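Side-chain contacts in Lmo2349 protein (Listeria monocytogenes, PDB 4GVO), which probably binds L-cystine or a related amino acid as the extracellular solute-binding component of an ABC transporter: residues 19-24 / 231-236; 28-31 / 36-39; 23-26 / 30-33. All blocks are in the same frame, centred on the assembly; numbering follows the deposited sequence. Where two conformers were deposited one is given.

Contact 1: residues 19-24 / 231-236; sequences FPNVCF and EKWLGA. With HIS (histidine), chain E.
Beside the amino-acid pocket of this family 3 solute-binding protein, the loop residue Asn21, just ahead of a classic beta bulge in which Val22 and Cys23 both face Phe19, meets Trp233 in the last turn of helix 225-234. The bulge is identified by its bonding: Phe19 O accepts from both Val22 N and Cys23 N. Asn21 ND2 donates to Trp233 O at 3.0 Å, with an N-H...O angle of 158°, and the donor lies tilted from the carbonyl plane. The amide and indole planes stand 88° apart, and Asn21 CG meets the indole edge at Trp233 CE3, 3.5 Å away. Further along, Trp233 CZ3 comes within 3.6 Å of Phe24 CE1 and lies at the edge of the phenyl ring; the ring planes are inclined by 71°. On the pocket side, Val22 CG2 sits 3.6 Å above the centre of the Phe19 ring, and Phe19 CE2 is 3.2 Å from CE1 of the bound histidine; S-oxy cysteine also touches Phe19. Tyr34 and Glu37 of helix 34-44 also pack on Trp233, and Phe177 of helix 172-180 touches Asn21, so the contact lies between strand 23-25 and three helices.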
loop_
_atom_site.group_PDB
_atom_site.type_symbol
_atom_site.label_atom_id
_atom_site.label_comp_id
_atom_site.label_asym_id
_atom_site.label_seq_id
_atom_site.Cartn_x
_atom_site.Cartn_y
_atom_site.Cartn_z
ATOM N N PHE A 19 1.509 4.083 7.753
ATOM C CA PHE A 19 2.357 3.171 6.968
ATOM C C PHE A 19 3.802 3.610 7.129
ATOM O O PHE A 19 4.292 4.532 6.441
ATOM C CB PHE A 19 1.925 3.113 5.518
ATOM C CG PHE A 19 2.417 1.900 4.740
ATOM C CD1 PHE A 19 3.556 1.208 5.084
ATOM C CD2 PHE A 19 1.737 1.500 3.566
ATOM C CE1 PHE A 19 3.975 0.122 4.336
ATOM C CE2 PHE A 19 2.195 0.433 2.800
ATOM C CZ PHE A 19 3.305 -0.269 3.211
ATOM N N PRO A 20 4.527 2.970 8.062
ATOM C CA PRO A 20 5.905 3.397 8.300
ATOM C C PRO A 20 6.742 3.426 7.034
ATOM O O PRO A 20 6.643 2.523 6.197
ATOM C CB PRO A 20 6.417 2.334 9.322
ATOM C CG PRO A 20 5.179 1.961 10.100
ATOM C CD PRO A 20 4.127 1.885 9.003
ATOM N N ASN A 21 7.531 4.486 6.888
ATOM C CA ASN A 21 8.355 4.722 5.736
ATOM C C ASN A 21 7.644 5.025 4.429
ATOM O O ASN A 21 8.312 5.220 3.400
ATOM C CB ASN A 21 9.459 3.686 5.558
ATOM C CG ASN A 21 10.727 4.053 6.341
ATOM O OD1 ASN A 21 10.664 4.718 7.355
ATOM N ND2 ASN A 21 11.848 3.535 5.908
ATOM N N VAL A 22 6.325 5.103 4.471
ATOM C CA VAL A 22 5.499 5.333 3.266
ATOM C C VAL A 22 4.660 6.600 3.415
ATOM O O VAL A 22 4.695 7.493 2.574
ATOM C CB VAL A 22 4.649 4.104 2.958
ATOM C CG1 VAL A 22 3.530 4.435 1.976
ATOM C CG2 VAL A 22 5.542 2.951 2.487
ATOM N N CYS A 23 3.918 6.671 4.514
ATOM C CA CYS A 23 3.123 7.859 4.859
ATOM C C CYS A 23 2.926 7.832 6.367
ATOM O O CYS A 23 2.218 7.018 6.909
ATOM C CB CYS A 23 1.809 7.991 4.054
ATOM S SG CYS A 23 0.716 6.560 4.062
ATOM N N PHE A 24 3.632 8.729 7.040
ATOM C CA PHE A 24 3.703 8.726 8.473
ATOM C C PHE A 24 4.200 10.078 8.962
ATOM O O PHE A 24 4.698 10.863 8.195
ATOM C CB PHE A 24 4.589 7.607 8.978
ATOM C CG PHE A 24 6.064 7.875 8.824
ATOM C CD1 PHE A 24 6.686 7.721 7.585
ATOM C CD2 PHE A 24 6.839 8.300 9.889
ATOM C CE1 PHE A 24 8.033 7.952 7.401
ATOM C CE2 PHE A 24 8.193 8.531 9.717
ATOM C CZ PHE A 24 8.784 8.383 8.462
ATOM N N GLU A 231 15.554 3.697 -2.494
ATOM C CA GLU A 231 16.585 3.179 -1.599
ATOM C C GLU A 231 16.428 3.728 -0.178
ATOM O O GLU A 231 16.509 2.981 0.806
ATOM C CB GLU A 231 17.992 3.472 -2.129
ATOM C CG GLU A 231 19.064 2.972 -1.163
ATOM C CD GLU A 231 20.185 2.183 -1.804
ATOM O OE1 GLU A 231 20.083 1.817 -2.992
ATOM O OE2 GLU A 231 21.173 1.909 -1.096
ATOM N N LYS A 232 16.174 5.024 -0.085
ATOM C CA LYS A 232 16.040 5.671 1.227
ATOM C C LYS A 232 14.919 5.051 2.057
ATOM O O LYS A 232 15.063 4.796 3.253
ATOM C CB LYS A 232 15.773 7.180 1.026
ATOM C CG LYS A 232 15.605 7.947 2.304
ATOM C CD LYS A 232 15.568 9.448 2.104
ATOM C CE LYS A 232 15.266 10.201 3.399
ATOM N NZ LYS A 232 15.181 11.678 3.155
ATOM N N TRP A 233 13.762 4.878 1.437
ATOM C CA TRP A 233 12.557 4.548 2.179
ATOM C C TRP A 233 12.218 3.081 2.164
ATOM O O TRP A 233 11.640 2.593 3.118
ATOM C CB TRP A 233 11.381 5.345 1.609
ATOM C CG TRP A 233 11.486 6.831 1.892
ATOM C CD1 TRP A 233 11.757 7.856 1.006
ATOM C CD2 TRP A 233 11.368 7.465 3.202
ATOM N NE1 TRP A 233 11.791 9.070 1.647
ATOM C CE2 TRP A 233 11.560 8.877 2.998
ATOM C CE3 TRP A 233 11.138 6.998 4.454
ATOM C CZ2 TRP A 233 11.494 9.774 4.032
ATOM C CZ3 TRP A 233 11.074 7.911 5.519
ATOM C CH2 TRP A 233 11.234 9.273 5.305
ATOM N N LEU A 234 12.477 2.401 1.047
ATOM C CA LEU A 234 12.124 0.995 0.899
ATOM C C LEU A 234 13.279 0.050 1.195
ATOM O O LEU A 234 13.041 -1.130 1.433
ATOM C CB LEU A 234 11.568 0.721 -0.506
ATOM C CG LEU A 234 10.405 1.599 -1.001
ATOM C CD1 LEU A 234 9.978 1.161 -2.426
ATOM C CD2 LEU A 234 9.247 1.710 0.016
ATOM N N GLY A 235 14.514 0.545 1.109
ATOM C CA GLY A 235 15.701 -0.267 1.284
ATOM C C GLY A 235 16.297 -0.704 -0.027
ATOM O O GLY A 235 15.603 -0.880 -1.015
ATOM N N ALA A 236 17.608 -0.910 -0.022
ATOM C CA ALA A 236 18.317 -1.313 -1.194
ATOM C C ALA A 236 17.706 -2.558 -1.855
ATOM O O ALA A 236 17.647 -2.614 -3.073
ATOM C CB ALA A 236 19.783 -1.572 -0.845
HETATM N N HIS E . -1.321 -1.696 -1.262
HETATM C CA HIS E . -2.631 -1.554 -0.555
HETATM C C HIS E . -3.794 -1.490 -1.487
HETATM O O HIS E . -3.577 -1.330 -2.698
HETATM C CB HIS E . -2.619 -0.319 0.328
HETATM C CG HIS E . -2.041 -0.589 1.684
HETATM N ND1 HIS E . -0.764 -0.970 1.835
HETATM C CD2 HIS E . -2.618 -0.599 2.976
HETATM C CE1 HIS E . -0.532 -1.199 3.153
HETATM N NE2 HIS E . -1.660 -0.943 3.831
HETATM O OXT HIS E . -4.956 -1.614 -1.035
#

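Contact 2: residues 28-31 / 36-39; sequences NGKL and VELV
Glu37 reaches Lys30 and Leu31 from the first turns of helix 34-44, and its path can be traced atom by atom. From CB the chain leaves with CG anti to the carbonyl carbon (chi1 -63°), and Glu37 CG then passes close to the indole NE1 of Trp233 in helix 225-234. A bend at chi2 (-61°) folds the carboxylate back towards the loop before strand 31-32. There OE2 collects several partners. Its strongest protein partner is Thr32, whose OG1 is 2.6 Å from Glu37 OE2 in a hydrogen bond. A water donates to Glu37 OE2 over a short 2.5 Å and to Leu31 O over 2.8 Å; the two acceptors subtend about 105° at the water oxygen, an angle well suited to its two O-H bonds. Lys30 NZ, brought in by a chain that bends at chi3, remains 3.9 Å from Glu37 OE2, so that salt bridge is long and its contribution is likely modest.

These bonds tie together a hairpin and the helix that directly follows it: in this family 3 solute-binding protein, strands 23-25 and 31-32 form the hairpin and helix 34-44 comes next. The turn of the hairpin includes Gly29, which has positive phi.

Beneath the polar bridge the packing becomes apolar. Leu31 and Val36 meet at about a right angle: Leu31 CG is 3.9 Å from Val36 CG2, and the other branch, Val36 CG1, lies 3.6 Å from Leu31 O. Val36 CG2 is thus nearest the leucine side chain, while CG1 touches both Leu31 O and Leu31 CG. Phe53 of strand 49-55 touches both Leu31 and Val36, while Leu229 packs on Glu37.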
loop_
_atom_site.group_PDB
_atom_site.type_symbol
_atom_site.label_atom_id
_atom_site.label_comp_id
_atom_site.label_asym_id
_atom_site.label_seq_id
_atom_site.Cartn_x
_atom_site.Cartn_y
_atom_site.Cartn_z
ATOM N N ASN A 28 9.009 15.332 14.470
ATOM C CA ASN A 28 8.676 16.742 14.503
ATOM C C ASN A 28 7.283 17.026 13.968
ATOM O O ASN A 28 6.975 18.195 13.604
ATOM C CB ASN A 28 9.753 17.521 13.755
ATOM C CG ASN A 28 11.152 17.259 14.325
ATOM O OD1 ASN A 28 12.088 16.906 13.600
ATOM N ND2 ASN A 28 11.283 17.401 15.638
ATOM N N GLY A 29 6.468 15.952 13.869
ATOM C CA GLY A 29 5.080 16.046 13.432
ATOM C C GLY A 29 4.959 16.412 11.977
ATOM O O GLY A 29 3.958 17.011 11.532
ATOM N N LYS A 30 5.998 16.067 11.229
ATOM C CA LYS A 30 6.063 16.373 9.811
ATOM C C LYS A 30 5.680 15.104 9.027
ATOM O O LYS A 30 6.170 14.011 9.321
ATOM C CB LYS A 30 7.467 16.791 9.420
ATOM C CG LYS A 30 7.629 17.087 7.936
ATOM C CD LYS A 30 9.098 17.289 7.529
ATOM C CE LYS A 30 9.714 16.000 6.980
ATOM N NZ LYS A 30 10.823 16.205 6.003
ATOM N N LEU A 31 4.764 15.279 8.086
ATOM C CA LEU A 31 4.316 14.169 7.259
ATOM C C LEU A 31 5.433 13.815 6.253
ATOM O O LEU A 31 5.959 14.682 5.561
ATOM C CB LEU A 31 3.021 14.531 6.545
ATOM C CG LEU A 31 2.345 13.475 5.735
ATOM C CD1 LEU A 31 1.743 12.370 6.607
ATOM C CD2 LEU A 31 1.281 14.067 4.845
ATOM N N VAL A 36 4.730 10.304 0.305
ATOM C CA VAL A 36 4.668 11.731 0.590
ATOM C C VAL A 36 5.795 12.475 -0.088
ATOM O O VAL A 36 5.552 13.494 -0.774
ATOM C CB VAL A 36 4.639 11.960 2.088
ATOM C CG1 VAL A 36 4.766 13.464 2.433
ATOM C CG2 VAL A 36 3.384 11.320 2.670
ATOM N N GLU A 37 7.023 11.970 0.061
ATOM C CA GLU A 37 8.165 12.612 -0.554
ATOM C C GLU A 37 8.113 12.544 -2.078
ATOM O O GLU A 37 8.512 13.498 -2.762
ATOM C CB GLU A 37 9.470 12.066 0.013
ATOM C CG GLU A 37 9.592 12.352 1.513
ATOM C CD GLU A 37 9.599 13.816 1.928
ATOM O OE1 GLU A 37 9.951 14.694 1.105
ATOM O OE2 GLU A 37 9.299 14.101 3.111
ATOM N N LEU A 38 7.583 11.449 -2.633
ATOM C CA LEU A 38 7.408 11.385 -4.090
ATOM C C LEU A 38 6.436 12.466 -4.568
ATOM O O LEU A 38 6.691 13.126 -5.549
ATOM C CB LEU A 38 6.960 9.993 -4.553
ATOM C CG LEU A 38 6.792 9.821 -6.054
ATOM C CD1 LEU A 38 8.076 10.125 -6.809
ATOM C CD2 LEU A 38 6.311 8.408 -6.294
ATOM N N VAL A 39 5.298 12.619 -3.912
ATOM C CA VAL A 39 4.337 13.656 -4.270
ATOM C C VAL A 39 4.993 15.042 -4.194
ATOM O O VAL A 39 4.764 15.900 -5.039
ATOM C CB VAL A 39 3.057 13.568 -3.412
ATOM C CG1 VAL A 39 2.207 14.813 -3.614
ATOM C CG2 VAL A 39 2.285 12.315 -3.771
HETATM O O HOH W 1 8.011 15.940 4.196
#

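Contact 3: residues 23-26 / 30-33; sequences CFLD and KLTG
One face of the Phe24 ring receives the methyl of Thr32: CG2 stands 3.9 Å from the ring centroid and 29° off the normal, a CH-pi contact. Phe24 CE1 is also 3.6 Å from Gly33 CA, approached obliquely, which the absence of a side chain at Gly33 makes possible. The torsion responsible sets Phe24 CG between the backbone N and the carbonyl carbon (chi1 76°), which lays the ring alongside Thr32 on the same side of the hairpin.

The second flat group is the carboxylate of Asp26. Lys30 N donates to Asp26 OD1 at 3.0 Å from above the carboxylate plane, 49° out of it, and the same oxygen accepts from Asn28 N, forming an Asx turn. Two backbone N-H groups of the turn therefore hold one carboxylate oxygen. The other, Asp26 OD2, lies along the lysine chain, 3.6 Å from Lys30 CE, but the ammonium is too far for a salt bridge.

Backbone bonds establish an antiparallel hairpin. Phe24 and Thr32 form a hydrogen-bonded pair, with Phe24 N to Thr32 O at 3.1 Å and Thr32 N to Phe24 O at 2.8 Å. Asp26 N to Lys30 O, also 2.8 Å, closes the turn end. Leu25 and Leu31 form the intervening non-hydrogen-bonded pair, their side chains on the face away from Phe24, where Leu25 CD2 is 4.1 Å from Leu31 CB.

Strand 23-25 is central in a three-stranded antiparallel sheet between 18-19 and 31-32; Gly33 occupies the N-cap position, right before helix 34-44, and Cys23 packs on Thr15 of strand 9-15 and on Val36.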
loop_
_atom_site.group_PDB
_atom_site.type_symbol
_atom_site.label_atom_id
_atom_site.label_comp_id
_atom_site.label_asym_id
_atom_site.label_seq_id
_atom_site.Cartn_x
_atom_site.Cartn_y
_atom_site.Cartn_z
ATOM N N CYS A 23 3.918 6.671 4.514
ATOM C CA CYS A 23 3.123 7.859 4.859
ATOM C C CYS A 23 2.926 7.832 6.367
ATOM O O CYS A 23 2.218 7.018 6.909
ATOM C CB CYS A 23 1.809 7.991 4.054
ATOM S SG CYS A 23 0.716 6.560 4.062
ATOM N N PHE A 24 3.632 8.729 7.040
ATOM C CA PHE A 24 3.703 8.726 8.473
ATOM C C PHE A 24 4.200 10.078 8.962
ATOM O O PHE A 24 4.698 10.863 8.195
ATOM C CB PHE A 24 4.589 7.607 8.978
ATOM C CG PHE A 24 6.064 7.875 8.824
ATOM C CD1 PHE A 24 6.686 7.721 7.585
ATOM C CD2 PHE A 24 6.839 8.300 9.889
ATOM C CE1 PHE A 24 8.033 7.952 7.401
ATOM C CE2 PHE A 24 8.193 8.531 9.717
ATOM C CZ PHE A 24 8.784 8.383 8.462
ATOM N N LEU A 25 4.012 10.342 10.256
ATOM C CA LEU A 25 4.470 11.558 10.878
ATOM C C LEU A 25 5.789 11.280 11.605
ATOM O O LEU A 25 5.878 10.347 12.420
ATOM C CB LEU A 25 3.410 12.059 11.850
ATOM C CG LEU A 25 2.078 12.510 11.217
ATOM C CD1 LEU A 25 0.963 12.525 12.291
ATOM C CD2 LEU A 25 2.261 13.835 10.484
ATOM N N ASP A 26 6.801 12.085 11.324
ATOM C CA ASP A 26 8.106 11.921 12.008
ATOM C C ASP A 26 8.090 12.544 13.416
ATOM O O ASP A 26 7.035 12.980 13.883
ATOM C CB ASP A 26 9.242 12.462 11.122
ATOM C CG ASP A 26 9.288 13.991 11.054
ATOM O OD1 ASP A 26 8.559 14.697 11.822
ATOM O OD2 ASP A 26 10.065 14.486 10.189
ATOM N N LYS A 30 5.998 16.067 11.229
ATOM C CA LYS A 30 6.063 16.373 9.811
ATOM C C LYS A 30 5.680 15.104 9.027
ATOM O O LYS A 30 6.170 14.011 9.321
ATOM C CB LYS A 30 7.467 16.791 9.420
ATOM C CG LYS A 30 7.629 17.087 7.936
ATOM C CD LYS A 30 9.098 17.289 7.529
ATOM C CE LYS A 30 9.714 16.000 6.980
ATOM N NZ LYS A 30 10.823 16.205 6.003
ATOM N N LEU A 31 4.764 15.279 8.086
ATOM C CA LEU A 31 4.316 14.169 7.259
ATOM C C LEU A 31 5.433 13.815 6.253
ATOM O O LEU A 31 5.959 14.682 5.561
ATOM C CB LEU A 31 3.021 14.531 6.545
ATOM C CG LEU A 31 2.345 13.475 5.735
ATOM C CD1 LEU A 31 1.743 12.370 6.607
ATOM C CD2 LEU A 31 1.281 14.067 4.845
ATOM N N THR A 32 5.784 12.535 6.203
ATOM C CA THR A 32 6.875 12.120 5.330
ATOM C C THR A 32 6.717 10.638 4.964
ATOM O O THR A 32 5.661 10.076 5.174
ATOM C CB THR A 32 8.242 12.465 5.988
ATOM O OG1 THR A 32 9.291 12.308 5.041
ATOM C CG2 THR A 32 8.516 11.619 7.272
ATOM N N GLY A 33 7.756 10.025 4.380
ATOM C CA GLY A 33 7.734 8.687 3.842
ATOM C C GLY A 33 7.749 8.700 2.325
ATOM O O GLY A 33 7.544 9.733 1.703
#

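How the contacts relate
All three contacts gather around one hairpin and the helix after it. Contacts 2 and 3 have centres only about 4 Å apart and share Lys30 and Leu31; contact 1 lies about 11 Å from contact 2 and about 10 Å from contact 3, with which it shares Cys23 and Phe24. Contacts 2 and 3 are local, linking strands 23-25 and 31-32 and helix 34-44 in succession, whereas contact 1 spans some 207 residues to bring in helix 225-234. Near the N-terminal hairpin, the chain's last helix thus packs beside its first. Residues 19-24 supply Phe19 to the ligand pocket, while Cys23 and Phe24 run into the hairpin packed against helices 34-44 and 225-234.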